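Long-range contacts in ThiJ/PfpI family protein (Francisella tularensis subsp. novicida, PDB 4P5P), which probably has glyoxalase III (lyase) activity in the stress response, and may act as a cysteine protease and virulence factor: residues 3-8 and 94-99; 7-12 and 105-110; 21-26 and 50-55. All coordinates share one frame; numbering follows the deposited sequence.

Contact 1: residues 3-8 and 94-99; sequences NVLMVT and DAIIFA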
ATOM      1  N   ASN A   3      -8.459  14.115  -5.390  1.00 15.34           N
ATOM      2  CA  ASN A   3      -9.077  13.074  -4.582  0.62 16.06           C
ATOM      3  C   ASN A   3      -8.240  11.807  -4.627  1.00 14.73           C
ATOM      4  O   ASN A   3      -7.983  11.258  -5.700  1.00 15.17           O
ATOM      5  CB  ASN A   3     -10.503  12.800  -5.050  0.62 18.25           C
ATOM      6  CG  ASN A   3     -11.465  13.880  -4.616  0.62 20.34           C
ATOM      7  OD1 ASN A   3     -11.899  13.915  -3.463  0.62 20.07           O
ATOM      8  ND2 ASN A   3     -11.801  14.774  -5.537  0.62 21.11           N
ATOM      9  N   VAL A   4      -7.806  11.358  -3.449  1.00 13.60           N
ATOM     10  CA  VAL A   4      -6.889  10.235  -3.314  1.00 13.05           C
ATOM     11  C   VAL A   4      -7.553   9.091  -2.561  1.00 12.61           C
ATOM     12  O   VAL A   4      -8.173   9.311  -1.525  1.00 12.62           O
ATOM     13  CB  VAL A   4      -5.610  10.665  -2.557  1.00 12.87           C
ATOM     14  CG1 VAL A   4      -4.658   9.489  -2.351  1.00 14.21           C
ATOM     15  CG2 VAL A   4      -4.917  11.824  -3.288  1.00 13.42           C
ATOM     16  N   LEU A   5      -7.425   7.879  -3.092  1.00 11.11           N
ATOM     17  CA  LEU A   5      -7.943   6.673  -2.443  1.00 10.49           C
ATOM     18  C   LEU A   5      -6.802   5.889  -1.800  1.00 10.24           C
ATOM     19  O   LEU A   5      -5.874   5.480  -2.485  1.00 11.47           O
ATOM     20  CB  LEU A   5      -8.688   5.797  -3.451  1.00 11.58           C
ATOM     21  CG  LEU A   5      -9.370   4.567  -2.848  1.00 12.84           C
ATOM     22  CD1 LEU A   5     -10.516   4.986  -1.963  1.00 12.51           C
ATOM     23  CD2 LEU A   5      -9.824   3.648  -3.941  1.00 12.69           C
ATOM     24  N   MET A   6      -6.880   5.674  -0.497  1.00  9.44           N
ATOM     25  CA  MET A   6      -5.910   4.861   0.221  1.00  9.85           C
ATOM     26  C   MET A   6      -6.586   3.544   0.581  1.00 10.18           C
ATOM     27  O   MET A   6      -7.739   3.535   1.035  1.00 10.44           O
ATOM     28  CB  MET A   6      -5.393   5.583   1.469  1.00 11.28           C
ATOM     29  CG  MET A   6      -4.588   6.837   1.152  1.00 11.45           C
ATOM     30  SD  MET A   6      -3.721   7.495   2.591  1.00 13.78           S
ATOM     31  CE  MET A   6      -2.445   6.268   2.822  1.00 15.31           C
ATOM     32  N   VAL A   7      -5.862   2.450   0.357  1.00  9.21           N
ATOM     33  CA  VAL A   7      -6.367   1.094   0.492  1.00  8.88           C
ATOM     34  C   VAL A   7      -5.547   0.280   1.489  1.00  9.25           C
ATOM     35  O   VAL A   7      -4.324   0.210   1.396  1.00 10.11           O
ATOM     36  CB  VAL A   7      -6.337   0.360  -0.874  1.00 10.29           C
ATOM     37  CG1 VAL A   7      -6.908  -1.042  -0.762  1.00 10.74           C
ATOM     38  CG2 VAL A   7      -7.110   1.139  -1.921  1.00  9.81           C
ATOM     39  N   THR A   8      -6.237  -0.374   2.425  1.00  9.60           N
ATOM     40  CA  THR A   8      -5.591  -1.231   3.409  1.00  8.90           C
ATOM     41  C   THR A   8      -6.013  -2.674   3.266  1.00  8.78           C
ATOM     42  O   THR A   8      -7.076  -2.979   2.707  1.00 10.07           O
ATOM     43  CB  THR A   8      -5.916  -0.845   4.856  1.00  9.74           C
ATOM     44  OG1 THR A   8      -7.232  -1.315   5.185  1.00 10.57           O
ATOM     45  CG2 THR A   8      -5.823   0.657   5.070  1.00  9.55           C
ATOM     46  N   ASP A  94      -8.039  10.493  -8.334  1.00 16.48           N
ATOM     47  CA  ASP A  94      -6.878  10.879  -9.130  1.00 17.14           C
ATOM     48  C   ASP A  94      -5.674  10.006  -8.823  1.00 15.81           C
ATOM     49  O   ASP A  94      -4.669  10.019  -9.539  1.00 15.74           O
ATOM     50  CB  ASP A  94      -6.540  12.338  -8.845  1.00 17.83           C
ATOM     51  CG  ASP A  94      -7.718  13.245  -9.071  1.00 19.27           C
ATOM     52  OD1 ASP A  94      -8.277  13.184 -10.182  1.00 22.26           O
ATOM     53  OD2 ASP A  94      -8.111  13.982  -8.141  1.00 18.22           O
ATOM     54  N   ALA A  95      -5.771   9.255  -7.734  1.00 14.04           N
ATOM     55  CA  ALA A  95      -4.674   8.412  -7.296  1.00 13.97           C
ATOM     56  C   ALA A  95      -5.211   7.284  -6.437  1.00 12.25           C
ATOM     57  O   ALA A  95      -6.229   7.449  -5.764  1.00 12.57           O
ATOM     58  CB  ALA A  95      -3.654   9.223  -6.520  1.00 14.86           C
ATOM     59  N   ILE A  96      -4.509   6.155  -6.449  1.00 11.54           N
ATOM     60  CA  ILE A  96      -4.815   5.032  -5.581  1.00 11.99           C
ATOM     61  C   ILE A  96      -3.502   4.627  -4.907  1.00 10.98           C
ATOM     62  O   ILE A  96      -2.471   4.443  -5.583  1.00 12.44           O
ATOM     63  CB  ILE A  96      -5.489   3.861  -6.362  1.00 12.01           C
ATOM     64  CG1 ILE A  96      -5.996   2.781  -5.392  1.00 11.64           C
ATOM     65  CG2 ILE A  96      -4.579   3.273  -7.431  1.00 12.76           C
ATOM     66  CD1 ILE A  96      -6.939   1.762  -6.033  1.00 12.69           C
ATOM     67  N   ILE A  97      -3.545   4.539  -3.585  1.00  9.75           N
ATOM     68  CA  ILE A  97      -2.364   4.317  -2.745  1.00  9.66           C
ATOM     69  C   ILE A  97      -2.580   3.082  -1.867  1.00 10.09           C
ATOM     70  O   ILE A  97      -3.542   3.039  -1.117  1.00  9.83           O
ATOM     71  CB  ILE A  97      -2.061   5.549  -1.846  1.00 11.82           C
ATOM     72  CG1 ILE A  97      -1.968   6.835  -2.689  1.00 13.75           C
ATOM     73  CG2 ILE A  97      -0.798   5.310  -1.034  1.00 12.61           C
ATOM     74  CD1 ILE A  97      -0.958   6.802  -3.804  1.00 17.12           C
ATOM     75  N   PHE A  98      -1.672   2.110  -1.944  1.00 10.11           N
ATOM     76  CA  PHE A  98      -1.752   0.878  -1.161  1.00 10.41           C
ATOM     77  C   PHE A  98      -0.791   0.872   0.022  1.00  9.25           C
ATOM     78  O   PHE A  98       0.419   0.865  -0.159  1.00 11.17           O
ATOM     79  CB  PHE A  98      -1.465  -0.319  -2.052  1.00  9.52           C
ATOM     80  CG  PHE A  98      -2.460  -0.470  -3.154  1.00  8.94           C
ATOM     81  CD1 PHE A  98      -3.653  -1.119  -2.923  1.00  8.48           C
ATOM     82  CD2 PHE A  98      -2.222   0.051  -4.412  1.00 10.29           C
ATOM     83  CE1 PHE A  98      -4.597  -1.234  -3.918  1.00 10.19           C
ATOM     84  CE2 PHE A  98      -3.169  -0.070  -5.423  1.00 11.39           C
ATOM     85  CZ  PHE A  98      -4.352  -0.720  -5.170  1.00 10.89           C
ATOM     86  N   ALA A  99      -1.352   0.872   1.226  1.00  9.11           N
ATOM     87  CA  ALA A  99      -0.575   0.793   2.452  1.00  9.76           C
ATOM     88  C   ALA A  99      -0.089  -0.643   2.646  1.00  9.54           C
ATOM     89  O   ALA A  99      -0.632  -1.565   2.050  1.00 10.16           O
ATOM     90  CB  ALA A  99      -1.422   1.241   3.638  1.00 10.81           C
TER
HETATM   91  O   HOH W   1     -10.760  15.059  -8.336  1.00 35.17           O
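Val7 and Phe98 pack together at the apolar centre of this pairing, pointing the same way from neighbouring parallel strands. The isopropyl group meets the ring obliquely, with Val7 CB 3.7 Å from Phe98 CD1. The Val7 CG2 branch, anti to the carbonyl carbon and beside the backbone N, turns back along the strand and comes 4.0 Å from Ile96 CG1. Ile96 CG1, by contrast, points away from its own backbone N (chi1 -171°), and Ile96 CD1 lies alongside Leu5 CD2. Helix 112-123 packs against this face, touching Ile96 through Ile121 and Phe98 through Ile114 and Val118.

On the reverse face Ile97 is the hub. Its CG1 lies 3.8 Å from Val4 CG1, while its CB meets Met6 CG.

Between these two layers the strands, 23° apart in direction, exchange backbone bonds in parallel register. Leu5 N reaches Ala95 O, Leu5 O takes Ile97 N at 2.7 Å, Val7 N reaches Ile97 O, and Val7 O receives Ala99 N.

The regular pattern breaks at the polar edge. Asp94 N donates to Asn3 O at 2.7 Å, in place of Ala95 N, which is buried without a partner. Asp94 curls its carboxylate back so that OD2 accepts Asn3 N at 2.8 Å, on the anti side and 22° out of the carboxylate plane. A water donates to Asp94 OD2; its link to Asn3 ND2 is doubtful, since Asn3 has two conformers. Adjacent central parallel strands, with helix 112-123 over the face of Leu5, Ile96, Val7 and Phe98, fit the flavodoxin-like alpha/beta sandwich of the DJ-1/PfpI family.

Contact 2: residues 7-12 and 105-110; sequences VTTSHD and MWDFPN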
ATOM      1  N   VAL A   7      -5.862   2.450   0.357  1.00  9.21           N
ATOM      2  CA  VAL A   7      -6.367   1.094   0.492  1.00  8.88           C
ATOM      3  C   VAL A   7      -5.547   0.280   1.489  1.00  9.25           C
ATOM      4  O   VAL A   7      -4.324   0.210   1.396  1.00 10.11           O
ATOM      5  CB  VAL A   7      -6.337   0.360  -0.874  1.00 10.29           C
ATOM      6  CG1 VAL A   7      -6.908  -1.042  -0.762  1.00 10.74           C
ATOM      7  CG2 VAL A   7      -7.110   1.139  -1.921  1.00  9.81           C
ATOM      8  N   THR A   8      -6.237  -0.374   2.425  1.00  9.60           N
ATOM      9  CA  THR A   8      -5.591  -1.231   3.409  1.00  8.90           C
ATOM     10  C   THR A   8      -6.013  -2.674   3.266  1.00  8.78           C
ATOM     11  O   THR A   8      -7.076  -2.979   2.707  1.00 10.07           O
ATOM     12  CB  THR A   8      -5.916  -0.845   4.856  1.00  9.74           C
ATOM     13  OG1 THR A   8      -7.232  -1.315   5.185  1.00 10.57           O
ATOM     14  CG2 THR A   8      -5.823   0.657   5.070  1.00  9.55           C
ATOM     15  N   THR A   9      -5.168  -3.551   3.789  1.00  8.32           N
ATOM     16  CA  THR A   9      -5.518  -4.942   3.986  1.00  8.87           C
ATOM     17  C   THR A   9      -6.687  -5.107   4.965  1.00  9.87           C
ATOM     18  O   THR A   9      -6.953  -4.221   5.778  1.00 10.13           O
ATOM     19  CB  THR A   9      -4.290  -5.731   4.513  1.00  9.81           C
ATOM     20  OG1 THR A   9      -4.573  -7.130   4.534  1.00  9.74           O
ATOM     21  CG2 THR A   9      -3.920  -5.275   5.911  1.00 10.40           C
ATOM     22  N   SER A  10      -7.351  -6.268   4.868  1.00 10.29           N
ATOM     23  CA  SER A  10      -8.358  -6.719   5.832  1.00 11.60           C
ATOM     24  C   SER A  10      -7.934  -8.024   6.518  1.00 12.56           C
ATOM     25  O   SER A  10      -8.672  -8.576   7.349  1.00 12.49           O
ATOM     26  CB  SER A  10      -9.709  -6.913   5.130  1.00 10.94           C
ATOM     27  OG  SER A  10     -10.266  -5.660   4.766  1.00 12.25           O
ATOM     28  N   HIS A  11      -6.757  -8.526   6.145  1.00 12.45           N
ATOM     29  CA  HIS A  11      -6.285  -9.830   6.609  1.00 11.23           C
ATOM     30  C   HIS A  11      -5.522  -9.751   7.924  1.00 13.15           C
ATOM     31  O   HIS A  11      -4.508  -9.061   8.008  1.00 13.42           O
ATOM     32  CB  HIS A  11      -5.398 -10.471   5.559  1.00 12.44           C
ATOM     33  CG  HIS A  11      -5.141 -11.922   5.809  1.00 13.10           C
ATOM     34  ND1 HIS A  11      -5.988 -12.915   5.369  1.00 14.61           N
ATOM     35  CD2 HIS A  11      -4.141 -12.546   6.474  1.00 13.09           C
ATOM     36  CE1 HIS A  11      -5.512 -14.088   5.744  1.00 15.67           C
ATOM     37  NE2 HIS A  11      -4.399 -13.892   6.428  1.00 13.93           N
ATOM     38  N   ASP A  12      -5.995 -10.467   8.944  1.00 13.49           N
ATOM     39  CA  ASP A  12      -5.495 -10.245  10.302  1.00 13.48           C
ATOM     40  C   ASP A  12      -4.699 -11.384  10.926  1.00 14.45           C
ATOM     41  O   ASP A  12      -4.319 -11.278  12.085  1.00 14.19           O
ATOM     42  CB  ASP A  12      -6.659  -9.895  11.252  1.00 14.57           C
ATOM     43  CG  ASP A  12      -7.651 -11.041  11.448  1.00 18.25           C
ATOM     44  OD1 ASP A  12      -7.655 -12.000  10.666  1.00 21.18           O
ATOM     45  OD2 ASP A  12      -8.479 -10.959  12.379  1.00 21.77           O
ATOM     46  N   MET A 105      -0.134  -9.517   2.064  1.00 11.44           N
ATOM     47  CA  MET A 105       0.397 -10.642   1.303  1.00 12.65           C
ATOM     48  C   MET A 105      -0.671 -11.693   1.038  1.00 12.57           C
ATOM     49  O   MET A 105      -0.546 -12.471   0.091  1.00 14.58           O
ATOM     50  CB  MET A 105       1.586 -11.264   2.035  1.00 13.16           C
ATOM     51  CG  MET A 105       2.769 -10.326   2.123  1.00 13.85           C
ATOM     52  SD  MET A 105       3.585 -10.014   0.538  1.00 14.82           S
ATOM     53  CE  MET A 105       4.582 -11.484   0.350  1.00 14.96           C
ATOM     54  N   TRP A 106      -1.732 -11.690   1.851  1.00 12.56           N
ATOM     55  CA  TRP A 106      -2.785 -12.703   1.747  1.00 13.60           C
ATOM     56  C   TRP A 106      -4.059 -12.203   1.073  1.00 13.92           C
ATOM     57  O   TRP A 106      -4.877 -13.023   0.668  1.00 15.62           O
ATOM     58  CB  TRP A 106      -3.133 -13.252   3.132  1.00 14.22           C
ATOM     59  CG  TRP A 106      -2.101 -14.194   3.666  1.00 14.15           C
ATOM     60  CD1 TRP A 106      -2.018 -15.531   3.421  1.00 15.43           C
ATOM     61  CD2 TRP A 106      -0.999 -13.878   4.532  1.00 14.45           C
ATOM     62  NE1 TRP A 106      -0.935 -16.072   4.075  1.00 16.32           N
ATOM     63  CE2 TRP A 106      -0.293 -15.083   4.766  1.00 15.32           C
ATOM     64  CE3 TRP A 106      -0.538 -12.701   5.134  1.00 13.68           C
ATOM     65  CZ2 TRP A 106       0.846 -15.142   5.577  1.00 15.62           C
ATOM     66  CZ3 TRP A 106       0.597 -12.766   5.943  1.00 14.14           C
ATOM     67  CH2 TRP A 106       1.273 -13.977   6.155  1.00 15.68           C
ATOM     68  N   ASP A 107      -4.259 -10.891   0.960  1.00 12.00           N
ATOM     69  CA  ASP A 107      -5.484 -10.423   0.292  1.00 10.95           C
ATOM     70  C   ASP A 107      -5.306  -9.336  -0.767  1.00 11.81           C
ATOM     71  O   ASP A 107      -6.283  -8.960  -1.410  1.00 12.44           O
ATOM     72  CB  ASP A 107      -6.547  -9.970   1.322  1.00 12.21           C
ATOM     73  CG  ASP A 107      -6.166  -8.737   2.130  1.00 11.75           C
ATOM     74  OD1 ASP A 107      -5.033  -8.239   2.044  1.00 11.63           O
ATOM     75  OD2 ASP A 107      -7.047  -8.270   2.890  1.00 11.46           O
ATOM     76  N   PHE A 108      -4.082  -8.888  -1.035  1.00 11.14           N
ATOM     77  CA  PHE A 108      -3.880  -7.958  -2.151  1.00 11.71           C
ATOM     78  C   PHE A 108      -3.625  -8.617  -3.518  1.00 11.68           C
ATOM     79  O   PHE A 108      -4.173  -8.154  -4.515  1.00 11.32           O
ATOM     80  CB  PHE A 108      -2.705  -7.010  -1.868  1.00 10.82           C
ATOM     81  CG  PHE A 108      -3.048  -5.778  -1.051  1.00  9.91           C
ATOM     82  CD1 PHE A 108      -4.245  -5.655  -0.364  1.00  9.64           C
ATOM     83  CD2 PHE A 108      -2.130  -4.734  -0.976  1.00  9.18           C
ATOM     84  CE1 PHE A 108      -4.530  -4.501   0.353  1.00 10.57           C
ATOM     85  CE2 PHE A 108      -2.400  -3.608  -0.263  1.00 10.71           C
ATOM     86  CZ  PHE A 108      -3.598  -3.471   0.401  1.00 10.90           C
ATOM     87  N   PRO A 109      -2.759  -9.654  -3.584  1.00 12.25           N
ATOM     88  CA  PRO A 109      -2.272 -10.080  -4.910  1.00 13.51           C
ATOM     89  C   PRO A 109      -3.347 -10.488  -5.911  1.00 12.81           C
ATOM     90  O   PRO A 109      -3.205 -10.252  -7.110  1.00 13.85           O
ATOM     91  CB  PRO A 109      -1.399 -11.304  -4.599  1.00 16.55           C
ATOM     92  CG  PRO A 109      -1.019 -11.185  -3.201  1.00 16.92           C
ATOM     93  CD  PRO A 109      -2.107 -10.407  -2.498  1.00 14.47           C
ATOM     94  N   ASN A 110      -4.397 -11.130  -5.422  1.00 13.06           N
ATOM     95  CA  ASN A 110      -5.372 -11.733  -6.327  1.00 14.32           C
ATOM     96  C   ASN A 110      -6.723 -11.019  -6.280  1.00 13.42           C
ATOM     97  O   ASN A 110      -7.714 -11.507  -6.814  1.00 17.93           O
ATOM     98  CB  ASN A 110      -5.485 -13.214  -5.992  1.00 17.04           C
ATOM     99  CG  ASN A 110      -4.168 -13.951  -6.236  1.00 17.16           C
ATOM    100  OD1 ASN A 110      -3.566 -13.807  -7.290  1.00 20.56           O
ATOM    101  ND2 ASN A 110      -3.664 -14.648  -5.224  1.00 21.65           N
TER
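His11 and Trp106 lie nearly flat on each other: the imidazole and the five-membered ring of the indole form an offset stack, planes 15° apart and centroids 4.6 Å apart. The offset places Trp106 CB, rather than the indole, over the middle of the imidazole face, 3.4 Å from the His11 ring centroid, as a CH-pi contact. His11 NE2 in turn sits above the rim of the indole. His11 reaches this position because CG extends anti to its backbone N (chi1 -166°).

Beside the stack, the side chain of Asp107 crosses that of Thr9 at about a right angle. Each carboxylate oxygen has its own donor: OD1 takes Thr9 OG1 at 2.8 Å, on the syn side but 28° out of the carboxylate plane, and OD2 uses its syn lone pair for Ser10 N, also at 2.8 Å. Thr9 OG1 accepts His11 N at 3.1 Å, closing an ST turn, so one hydroxyl joins the turn to the carboxylate.

Phe108 presents its ring edge to the backbone, with CE1 3.7 Å from Thr8 C. Ser10 OG turns elsewhere, to Met48 N. The turn leaves the carboxyl end of strand 2-8, between strands 40-46 and 95-98, and meets the short, weakly bonded helix 104-107 there.

Contact 3: residues 21-26 and 50-55; sequences TGLWLS and GEIPID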
ATOM      1  N   THR A  21      -1.761 -10.039  12.485  1.00 13.25           N
ATOM      2  CA  THR A  21      -1.112  -9.054  11.640  1.00 12.10           C
ATOM      3  C   THR A  21      -2.184  -8.145  11.046  1.00 11.09           C
ATOM      4  O   THR A  21      -3.318  -8.083  11.545  1.00 12.90           O
ATOM      5  CB  THR A  21      -0.263  -9.717  10.530  1.00 13.89           C
ATOM      6  OG1 THR A  21       0.476  -8.709   9.824  1.00 13.80           O
ATOM      7  CG2 THR A  21      -1.121 -10.476   9.533  1.00 14.89           C
ATOM      8  N   GLY A  22      -1.813  -7.420  10.004  1.00 10.76           N
ATOM      9  CA  GLY A  22      -2.741  -6.544   9.329  1.00 11.48           C
ATOM     10  C   GLY A  22      -2.000  -5.387   8.712  1.00 10.95           C
ATOM     11  O   GLY A  22      -0.943  -5.577   8.127  1.00 11.35           O
ATOM     12  N   LEU A  23      -2.565  -4.199   8.862  1.00 10.24           N
ATOM     13  CA  LEU A  23      -1.977  -2.956   8.398  1.00  9.29           C
ATOM     14  C   LEU A  23      -0.796  -2.515   9.254  1.00 10.76           C
ATOM     15  O   LEU A  23      -0.848  -2.613  10.481  1.00 11.82           O
ATOM     16  CB  LEU A  23      -3.044  -1.862   8.407  1.00  8.56           C
ATOM     17  CG  LEU A  23      -2.599  -0.406   8.264  1.00  9.85           C
ATOM     18  CD1 LEU A  23      -2.147  -0.104   6.847  1.00 11.12           C
ATOM     19  CD2 LEU A  23      -3.745   0.504   8.669  1.00 11.33           C
ATOM     20  N   TRP A  24       0.252  -2.009   8.596  1.00 10.52           N
ATOM     21  CA  TRP A  24       1.322  -1.309   9.310  1.00 11.01           C
ATOM     22  C   TRP A  24       0.863   0.137   9.467  1.00 11.53           C
ATOM     23  O   TRP A  24       0.873   0.900   8.501  1.00 12.01           O
ATOM     24  CB  TRP A  24       2.660  -1.382   8.571  1.00 11.67           C
ATOM     25  CG  TRP A  24       3.784  -0.979   9.487  1.00 13.31           C
ATOM     26  CD1 TRP A  24       4.239   0.283   9.725  1.00 14.09           C
ATOM     27  CD2 TRP A  24       4.540  -1.847  10.336  1.00 14.98           C
ATOM     28  NE1 TRP A  24       5.246   0.254  10.666  1.00 14.39           N
ATOM     29  CE2 TRP A  24       5.446  -1.046  11.053  1.00 15.43           C
ATOM     30  CE3 TRP A  24       4.535  -3.225  10.559  1.00 16.47           C
ATOM     31  CZ2 TRP A  24       6.346  -1.585  11.969  1.00 17.24           C
ATOM     32  CZ3 TRP A  24       5.424  -3.752  11.468  1.00 16.87           C
ATOM     33  CH2 TRP A  24       6.311  -2.936  12.160  1.00 17.34           C
ATOM     34  N   LEU A  25       0.419   0.505  10.667  1.00 11.20           N
ATOM     35  CA  LEU A  25      -0.390   1.715  10.816  1.00 11.30           C
ATOM     36  C   LEU A  25       0.224   2.988  10.248  1.00  9.88           C
ATOM     37  O   LEU A  25      -0.466   3.753   9.588  1.00  9.79           O
ATOM     38  CB  LEU A  25      -0.726   1.939  12.286  1.00 11.37           C
ATOM     39  CG  LEU A  25      -1.713   3.075  12.571  1.00 10.86           C
ATOM     40  CD1 LEU A  25      -3.015   2.900  11.779  1.00 10.73           C
ATOM     41  CD2 LEU A  25      -1.993   3.185  14.047  1.00 12.18           C
ATOM     42  N   SER A  26       1.518   3.215  10.462  1.00 10.13           N
ATOM     43  CA  SER A  26       2.109   4.466  10.003  1.00  9.74           C
ATOM     44  C   SER A  26       2.171   4.580   8.476  1.00 10.57           C
ATOM     45  O   SER A  26       2.350   5.669   7.966  1.00 11.15           O
ATOM     46  CB  SER A  26       3.514   4.650  10.589  1.00 13.64           C
ATOM     47  OG  SER A  26       4.394   3.618  10.173  1.00 13.69           O
ATOM     48  N   GLY A  50     -15.404  -2.977   7.051  1.00 13.44           N
ATOM     49  CA  GLY A  50     -15.466  -3.324   8.456  1.00 14.19           C
ATOM     50  C   GLY A  50     -14.172  -2.977   9.172  1.00 13.60           C
ATOM     51  O   GLY A  50     -13.476  -2.020   8.808  1.00 12.93           O
ATOM     52  N   GLU A  51     -13.814  -3.770  10.171  1.00 13.98           N
ATOM     53  CA  GLU A  51     -12.706  -3.383  11.033  1.00 14.46           C
ATOM     54  C   GLU A  51     -11.387  -3.608  10.322  1.00 13.50           C
ATOM     55  O   GLU A  51     -11.137  -4.698   9.799  1.00 14.00           O
ATOM     56  CB  GLU A  51     -12.735  -4.165  12.337  1.00 16.82           C
ATOM     57  CG  GLU A  51     -11.651  -3.759  13.303  1.00 18.96           C
ATOM     58  CD  GLU A  51     -11.833  -4.365  14.676  1.00 23.68           C
ATOM     59  OE1 GLU A  51     -10.812  -4.580  15.352  1.00 26.16           O
ATOM     60  OE2 GLU A  51     -12.987  -4.623  15.075  1.00 25.52           O
ATOM     61  N   ILE A  52     -10.553  -2.574  10.314  1.00 12.16           N
ATOM     62  CA  ILE A  52      -9.245  -2.659   9.686  1.00 11.40           C
ATOM     63  C   ILE A  52      -8.262  -3.209  10.719  1.00 10.57           C
ATOM     64  O   ILE A  52      -8.014  -2.570  11.737  1.00 12.01           O
ATOM     65  CB  ILE A  52      -8.767  -1.286   9.156  1.00 11.65           C
ATOM     66  CG1 ILE A  52      -9.717  -0.787   8.058  1.00 12.01           C
ATOM     67  CG2 ILE A  52      -7.337  -1.401   8.616  1.00 12.35           C
ATOM     68  CD1 ILE A  52      -9.380   0.577   7.471  1.00 11.23           C
ATOM     69  N   PRO A  53      -7.692  -4.398  10.457  1.00 10.75           N
ATOM     70  CA  PRO A  53      -6.768  -4.967  11.438  1.00 11.66           C
ATOM     71  C   PRO A  53      -5.424  -4.245  11.440  1.00 10.09           C
ATOM     72  O   PRO A  53      -4.898  -3.910  10.368  1.00 11.42           O
ATOM     73  CB  PRO A  53      -6.617  -6.416  10.973  1.00 12.69           C
ATOM     74  CG  PRO A  53      -6.798  -6.357   9.509  1.00 11.85           C
ATOM     75  CD  PRO A  53      -7.819  -5.256   9.266  1.00 10.61           C
ATOM     76  N   ILE A  54      -4.888  -4.003  12.634  1.00 11.90           N
ATOM     77  CA  ILE A  54      -3.591  -3.347  12.779  1.00 13.26           C
ATOM     78  C   ILE A  54      -2.559  -4.354  13.290  1.00 13.70           C
ATOM     79  O   ILE A  54      -2.776  -5.035  14.289  1.00 13.47           O
ATOM     80  CB  ILE A  54      -3.685  -2.147  13.731  1.00 14.28           C
ATOM     81  CG1 ILE A  54      -4.642  -1.112  13.145  1.00 15.45           C
ATOM     82  CG2 ILE A  54      -2.294  -1.530  13.980  1.00 13.91           C
ATOM     83  CD1 ILE A  54      -5.006  -0.024  14.110  1.00 16.39           C
ATOM     84  N   ASP A  55      -1.436  -4.470  12.594  1.00 12.77           N
ATOM     85  CA  ASP A  55      -0.385  -5.364  13.080  1.00 13.41           C
ATOM     86  C   ASP A  55       0.137  -4.804  14.399  1.00 13.33           C
ATOM     87  O   ASP A  55       0.561  -3.665  14.447  1.00 12.69           O
ATOM     88  CB  ASP A  55       0.738  -5.504  12.060  1.00 14.97           C
ATOM     89  CG  ASP A  55       1.736  -6.587  12.447  1.00 16.33           C
ATOM     90  OD1 ASP A  55       2.151  -6.629  13.625  1.00 16.95           O
ATOM     91  OD2 ASP A  55       2.094  -7.401  11.573  1.00 17.40           O
TER
HETATM   92  O   HOH W   2      -4.230  -7.607  14.143  1.00 21.62           O
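Ile52 opens the contact by touching Leu23, its CG2 lying 4.1 Å from Leu23 CD2 as the two side chains cross; Met79 of helix 73-80 touches both. Pro53 follows, its ring carbon CB 3.7 Å from Thr21 O. The Pro53 carbonyl then turns into the other loop, accepting Leu23 N at 2.8 Å and lying 3.6 Å from Gly22 CA in a CA-H...O contact, close because Gly22 has no side chain on the side facing the carbonyl. The CG2 branch of Ile54 reaches Leu25 CB, at 4.2 Å, while a water joins Ile54 O to Thr21 O, 2.8 Å from the latter.

Asp55 makes two bonds to the loop. Its N donates to Leu23 O at 2.9 Å, and its OD2 receives Thr21 OG1 at 2.7 Å, the hydroxyl approaching from above the carboxylate plane, 36° out of it. Asp55 OD1 accepts Asn57 N, as in an Asx turn, and the bonds to OD1 and OD2 together limit the rotation of the carboxylate. Gly22 N is buried next to Asp55 CB without a partner.

Leu23 and Ile54 thus form an isolated beta bridge between two irregular loops, which follow strands 2-8 and 40-46 at the carboxyl end of the flavodoxin-like sheet.

In the fold
Contact 1 lies in the parallel part of the mixed central sheet. At the carboxyl end of its strands, contact 2 joins the end of strand 2-8 and the following turn to helix 104-107 and what follows it, and contact 3 joins two loops. The centres of contacts 1 and 2 are about 14 Å apart, those of contacts 1 and 3 about 16 Å, and those of contacts 2 and 3 about 10 Å. Contacts 1 and 2 share Val7 and Thr8; contact 3 falls between their segments in sequence. Phe108 packs on Phe98, Ala99 CB on Leu23, and Thr9 CG2 on Gly22, making one continuous body. Strand 127-130, beside 95-98, leads to Cys132, seen as 3-sulfinoalanine, at this same end.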